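Local coordinates for protein carboxypeptidase A (PDB 1JQG) that probably acts as a zinc-dependent metallocarboxypeptidase of the M14 family, removing residues from the C-terminal end of peptide chains, at residues F166-Q177 with I288-R298. Sequence-based numbering, arbitrary orientation.
Sequences FQDASKPVVMMQ and IRDIIAEHRNR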
loop_
_atom_site.group_PDB
_atom_site.type_symbol
_atom_site.label_atom_id
_atom_site.label_comp_id
_atom_site.label_asym_id
_atom_site.label_seq_id
_atom_site.Cartn_x
_atom_site.Cartn_y
_atom_site.Cartn_z
ATOM N N PHE A 166 -11.930 -23.692 2.782
ATOM C CA PHE A 166 -12.029 -23.407 1.362
ATOM C C PHE A 166 -12.666 -24.505 0.521
ATOM O O PHE A 166 -12.407 -24.562 -0.695
ATOM C CB PHE A 166 -10.623 -23.049 0.832
ATOM C CG PHE A 166 -10.260 -21.599 1.023
ATOM C CD1 PHE A 166 -10.173 -21.060 2.304
ATOM C CD2 PHE A 166 -10.005 -20.757 -0.038
ATOM C CE1 PHE A 166 -9.845 -19.730 2.500
ATOM C CE2 PHE A 166 -9.684 -19.426 0.159
ATOM C CZ PHE A 166 -9.592 -18.898 1.430
ATOM N N GLN A 167 -13.506 -25.342 1.129
ATOM C CA GLN A 167 -14.127 -26.486 0.514
ATOM C C GLN A 167 -15.487 -26.159 -0.079
ATOM O O GLN A 167 -15.846 -26.700 -1.109
ATOM C CB GLN A 167 -14.276 -27.605 1.552
ATOM C CG GLN A 167 -12.969 -28.113 2.127
ATOM C CD GLN A 167 -12.034 -28.746 1.115
ATOM O OE1 GLN A 167 -11.468 -28.024 0.294
ATOM N NE2 GLN A 167 -11.945 -30.071 1.272
ATOM N N ASP A 168 -16.248 -25.305 0.577
ATOM C CA ASP A 168 -17.576 -24.920 0.130
ATOM C C ASP A 168 -17.410 -23.772 -0.867
ATOM O O ASP A 168 -17.260 -22.613 -0.458
ATOM C CB ASP A 168 -18.460 -24.535 1.303
ATOM C CG ASP A 168 -19.893 -24.239 0.936
ATOM O OD1 ASP A 168 -20.535 -23.407 1.623
ATOM O OD2 ASP A 168 -20.392 -24.826 -0.040
ATOM N N ALA A 169 -17.525 -24.084 -2.158
ATOM C CA ALA A 169 -17.356 -23.127 -3.220
ATOM C C ALA A 169 -18.483 -22.121 -3.353
ATOM O O ALA A 169 -18.361 -21.096 -4.015
ATOM C CB ALA A 169 -17.134 -23.880 -4.529
ATOM N N SER A 170 -19.567 -22.274 -2.617
ATOM C CA SER A 170 -20.661 -21.293 -2.613
ATOM C C SER A 170 -20.256 -20.014 -1.878
ATOM O O SER A 170 -20.867 -18.970 -2.082
ATOM C CB SER A 170 -21.927 -21.886 -1.982
ATOM O OG SER A 170 -21.718 -22.195 -0.594
ATOM N N LYS A 171 -19.306 -20.083 -0.961
ATOM C CA LYS A 171 -18.848 -18.938 -0.190
ATOM C C LYS A 171 -17.915 -18.064 -1.020
ATOM O O LYS A 171 -16.965 -18.529 -1.660
ATOM C CB LYS A 171 -18.139 -19.351 1.116
ATOM C CG LYS A 171 -19.015 -20.189 2.050
ATOM C CD LYS A 171 -18.309 -20.810 3.231
ATOM C CE LYS A 171 -17.562 -19.761 4.037
ATOM N NZ LYS A 171 -16.962 -20.416 5.240
ATOM N N PRO A 172 -18.116 -16.753 -0.983
ATOM C CA PRO A 172 -17.260 -15.810 -1.671
ATOM C C PRO A 172 -15.892 -15.663 -1.023
ATOM O O PRO A 172 -15.774 -15.822 0.185
ATOM C CB PRO A 172 -18.032 -14.468 -1.551
ATOM C CG PRO A 172 -18.787 -14.628 -0.289
ATOM C CD PRO A 172 -19.230 -16.080 -0.291
ATOM N N VAL A 173 -14.870 -15.295 -1.772
ATOM C CA VAL A 173 -13.532 -15.010 -1.278
ATOM C C VAL A 173 -13.170 -13.515 -1.298
ATOM O O VAL A 173 -13.446 -12.763 -2.252
ATOM C CB VAL A 173 -12.508 -15.759 -2.145
ATOM C CG1 VAL A 173 -11.061 -15.512 -1.757
ATOM C CG2 VAL A 173 -12.759 -17.252 -2.070
ATOM N N VAL A 174 -12.597 -13.043 -0.225
ATOM C CA VAL A 174 -12.123 -11.682 -0.066
ATOM C C VAL A 174 -10.596 -11.669 0.120
ATOM O O VAL A 174 -10.086 -12.248 1.086
ATOM C CB VAL A 174 -12.800 -10.998 1.147
ATOM C CG1 VAL A 174 -12.204 -9.612 1.394
ATOM C CG2 VAL A 174 -14.300 -10.950 0.922
ATOM N N MET A 175 -9.881 -11.133 -0.864
ATOM C CA MET A 175 -8.421 -11.110 -0.763
ATOM C C MET A 175 -7.996 -9.755 -0.218
ATOM O O MET A 175 -8.518 -8.717 -0.605
ATOM C CB MET A 175 -7.735 -11.449 -2.100
ATOM C CG MET A 175 -6.272 -11.809 -1.914
ATOM S SD MET A 175 -5.452 -12.253 -3.421
ATOM C CE MET A 175 -3.754 -11.863 -2.996
ATOM N N MET A 176 -6.965 -9.766 0.607
ATOM C CA MET A 176 -6.404 -8.516 1.162
ATOM C C MET A 176 -4.891 -8.584 1.244
ATOM O O MET A 176 -4.307 -9.645 1.494
ATOM C CB MET A 176 -7.049 -8.384 2.522
ATOM C CG MET A 176 -6.670 -7.197 3.357
ATOM S SD MET A 176 -7.185 -7.546 5.065
ATOM C CE MET A 176 -8.835 -8.119 4.787
ATOM N N GLN A 177 -4.224 -7.492 0.911
ATOM C CA GLN A 177 -2.756 -7.467 0.954
ATOM C C GLN A 177 -2.195 -6.114 1.347
ATOM O O GLN A 177 -2.803 -5.102 1.143
ATOM C CB GLN A 177 -2.100 -7.831 -0.384
ATOM C CG GLN A 177 -2.528 -6.943 -1.547
ATOM C CD GLN A 177 -1.878 -7.344 -2.854
ATOM O OE1 GLN A 177 -2.031 -8.509 -3.218
ATOM N NE2 GLN A 177 -1.182 -6.410 -3.510
ATOM N N ILE A 288 1.510 -13.281 -6.304
ATOM C CA ILE A 288 0.195 -12.683 -6.168
ATOM C C ILE A 288 -0.756 -13.067 -7.299
ATOM O O ILE A 288 -1.931 -13.415 -7.088
ATOM C CB ILE A 288 0.251 -11.152 -6.051
ATOM C CG1 ILE A 288 0.989 -10.711 -4.787
ATOM C CG2 ILE A 288 -1.145 -10.549 -6.034
ATOM C CD1 ILE A 288 1.382 -9.249 -4.734
ATOM N N ARG A 289 -0.189 -13.144 -8.494
ATOM C CA ARG A 289 -0.905 -13.567 -9.689
ATOM C C ARG A 289 -1.413 -14.990 -9.536
ATOM O O ARG A 289 -2.587 -15.254 -9.775
ATOM C CB ARG A 289 0.015 -13.460 -10.912
ATOM C CG ARG A 289 -0.647 -13.913 -12.228
ATOM C CD ARG A 289 0.409 -14.320 -13.253
ATOM N NE ARG A 289 1.352 -15.275 -12.697
ATOM C CZ ARG A 289 2.608 -15.474 -13.081
ATOM N NH1 ARG A 289 3.080 -14.757 -14.086
ATOM N NH2 ARG A 289 3.321 -16.385 -12.437
ATOM N N ASP A 290 -0.550 -15.889 -9.089
ATOM C CA ASP A 290 -0.900 -17.277 -8.870
ATOM C C ASP A 290 -1.979 -17.484 -7.819
ATOM O O ASP A 290 -2.894 -18.315 -7.954
ATOM C CB ASP A 290 0.358 -18.068 -8.491
ATOM C CG ASP A 290 1.404 -18.100 -9.575
ATOM O OD1 ASP A 290 1.117 -17.904 -10.776
ATOM O OD2 ASP A 290 2.592 -18.332 -9.292
ATOM N N ILE A 291 -1.968 -16.700 -6.756
ATOM C CA ILE A 291 -3.028 -16.718 -5.753
ATOM C C ILE A 291 -4.374 -16.256 -6.328
ATOM O O ILE A 291 -5.377 -16.922 -6.093
ATOM C CB ILE A 291 -2.698 -15.797 -4.555
ATOM C CG1 ILE A 291 -1.366 -16.220 -3.923
ATOM C CG2 ILE A 291 -3.823 -15.873 -3.572
ATOM C CD1 ILE A 291 -0.846 -15.352 -2.796
ATOM N N ILE A 292 -4.358 -15.202 -7.144
ATOM C CA ILE A 292 -5.566 -14.662 -7.734
ATOM C C ILE A 292 -6.173 -15.698 -8.671
ATOM O O ILE A 292 -7.393 -15.830 -8.695
ATOM C CB ILE A 292 -5.318 -13.329 -8.464
ATOM C CG1 ILE A 292 -4.973 -12.201 -7.479
ATOM C CG2 ILE A 292 -6.496 -12.956 -9.341
ATOM C CD1 ILE A 292 -4.523 -10.917 -8.186
ATOM N N ALA A 293 -5.321 -16.367 -9.453
ATOM C CA ALA A 293 -5.731 -17.300 -10.473
ATOM C C ALA A 293 -6.403 -18.518 -9.890
ATOM O O ALA A 293 -7.512 -18.891 -10.284
ATOM C CB ALA A 293 -4.522 -17.849 -11.254
ATOM N N GLU A 294 -5.781 -19.038 -8.832
ATOM C CA GLU A 294 -6.361 -20.189 -8.107
ATOM C C GLU A 294 -7.773 -19.921 -7.594
ATOM O O GLU A 294 -8.562 -20.852 -7.397
ATOM C CB GLU A 294 -5.439 -20.588 -6.967
ATOM C CG GLU A 294 -5.800 -21.852 -6.218
ATOM C CD GLU A 294 -4.793 -22.236 -5.149
ATOM O OE1 GLU A 294 -3.557 -22.121 -5.324
ATOM O OE2 GLU A 294 -5.194 -22.662 -4.045
ATOM N N HIS A 295 -8.071 -18.700 -7.151
ATOM C CA HIS A 295 -9.362 -18.393 -6.562
ATOM C C HIS A 295 -10.232 -17.452 -7.382
ATOM O O HIS A 295 -11.167 -16.853 -6.850
ATOM C CB HIS A 295 -9.146 -17.835 -5.135
ATOM C CG HIS A 295 -8.284 -18.735 -4.302
ATOM N ND1 HIS A 295 -8.753 -19.830 -3.625
ATOM C CD2 HIS A 295 -6.931 -18.684 -4.070
ATOM C CE1 HIS A 295 -7.748 -20.442 -3.002
ATOM N NE2 HIS A 295 -6.640 -19.759 -3.265
ATOM N N ARG A 296 -9.967 -17.315 -8.671
ATOM C CA ARG A 296 -10.675 -16.328 -9.494
ATOM C C ARG A 296 -12.125 -16.735 -9.730
ATOM O O ARG A 296 -12.949 -15.870 -10.000
ATOM C CB ARG A 296 -9.995 -16.115 -10.862
ATOM C CG ARG A 296 -9.898 -17.382 -11.702
ATOM C CD ARG A 296 -9.177 -17.137 -13.004
ATOM N NE ARG A 296 -8.580 -18.352 -13.563
ATOM C CZ ARG A 296 -7.541 -18.353 -14.401
ATOM N NH1 ARG A 296 -7.031 -17.154 -14.724
ATOM N NH2 ARG A 296 -7.054 -19.501 -14.853
ATOM N N ASN A 297 -12.413 -18.030 -9.588
ATOM C CA ASN A 297 -13.739 -18.587 -9.743
ATOM C C ASN A 297 -14.763 -18.052 -8.753
ATOM O O ASN A 297 -15.943 -17.960 -9.060
ATOM C CB ASN A 297 -13.679 -20.118 -9.566
ATOM C CG ASN A 297 -14.998 -20.771 -9.944
ATOM O OD1 ASN A 297 -15.525 -20.679 -11.063
ATOM N ND2 ASN A 297 -15.534 -21.479 -8.949
ATOM N N ARG A 298 -14.341 -17.632 -7.565
ATOM C CA ARG A 298 -15.251 -17.089 -6.580
ATOM C C ARG A 298 -14.768 -15.894 -5.763
ATOM O O ARG A 298 -15.349 -15.580 -4.723
ATOM C CB ARG A 298 -15.705 -18.231 -5.646
ATOM C CG ARG A 298 -14.572 -18.827 -4.809
ATOM C CD ARG A 298 -15.090 -20.136 -4.193
ATOM N NE ARG A 298 -14.081 -20.762 -3.379
ATOM C CZ ARG A 298 -13.952 -20.739 -2.068
ATOM N NH1 ARG A 298 -14.855 -20.065 -1.356
ATOM N NH2 ARG A 298 -12.946 -21.383 -1.454
#
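With CG set between its own backbone N and carbonyl carbon (chi1 65°) and the chain extended from CG to NE, Arg-298 reaches past Val-173 into the type I beta turn from Asp-168 to Lys-171. There NH1 gives a 2.6 Å hydrogen bond to Lys-171 O, which lies almost exactly in the guanidinium plane. Val-173 CG2 sits over one face of that plane, 3.6 Å from Arg-298 NH1, while Asp-168 O and Ala-169 CA lie over the opposite face. The backbone closes the same junction: Val-173 N donates to Arg-298 O at 3.0 Å. Arg-298 NH2 comes within 3.3 Å of Phe-166 CD2, the phenyl and guanidinium planes turned 70° apart, and the Phe-166 ring also meets the His-295 ring obliquely, Phe-166 CD2 lying 3.7 Å from His-295 CE1. NH1 of Arg-298 also forms a salt bridge with Asp-212, so a methionine in place of Arg-298 would probably leave that carboxylate and Lys-171 O without this donor. Further along, the extended side chain of Met-175 lays SD 4.0 Å from Ile-291 CG2. Gln-177, whose NE2 bonds to Asp-304, rests OE1 3.6 Å from Ile-288 CG2. Residues 288-294, the last turns of helix 283-294, run nearly antiparallel alongside residues 173-177, helix-on-sheet packing that belongs to the alpha/beta fold of M14 zinc carboxypeptidases; residues 295-298 then lead into strand 299-307, the parallel neighbour of strand 173-178.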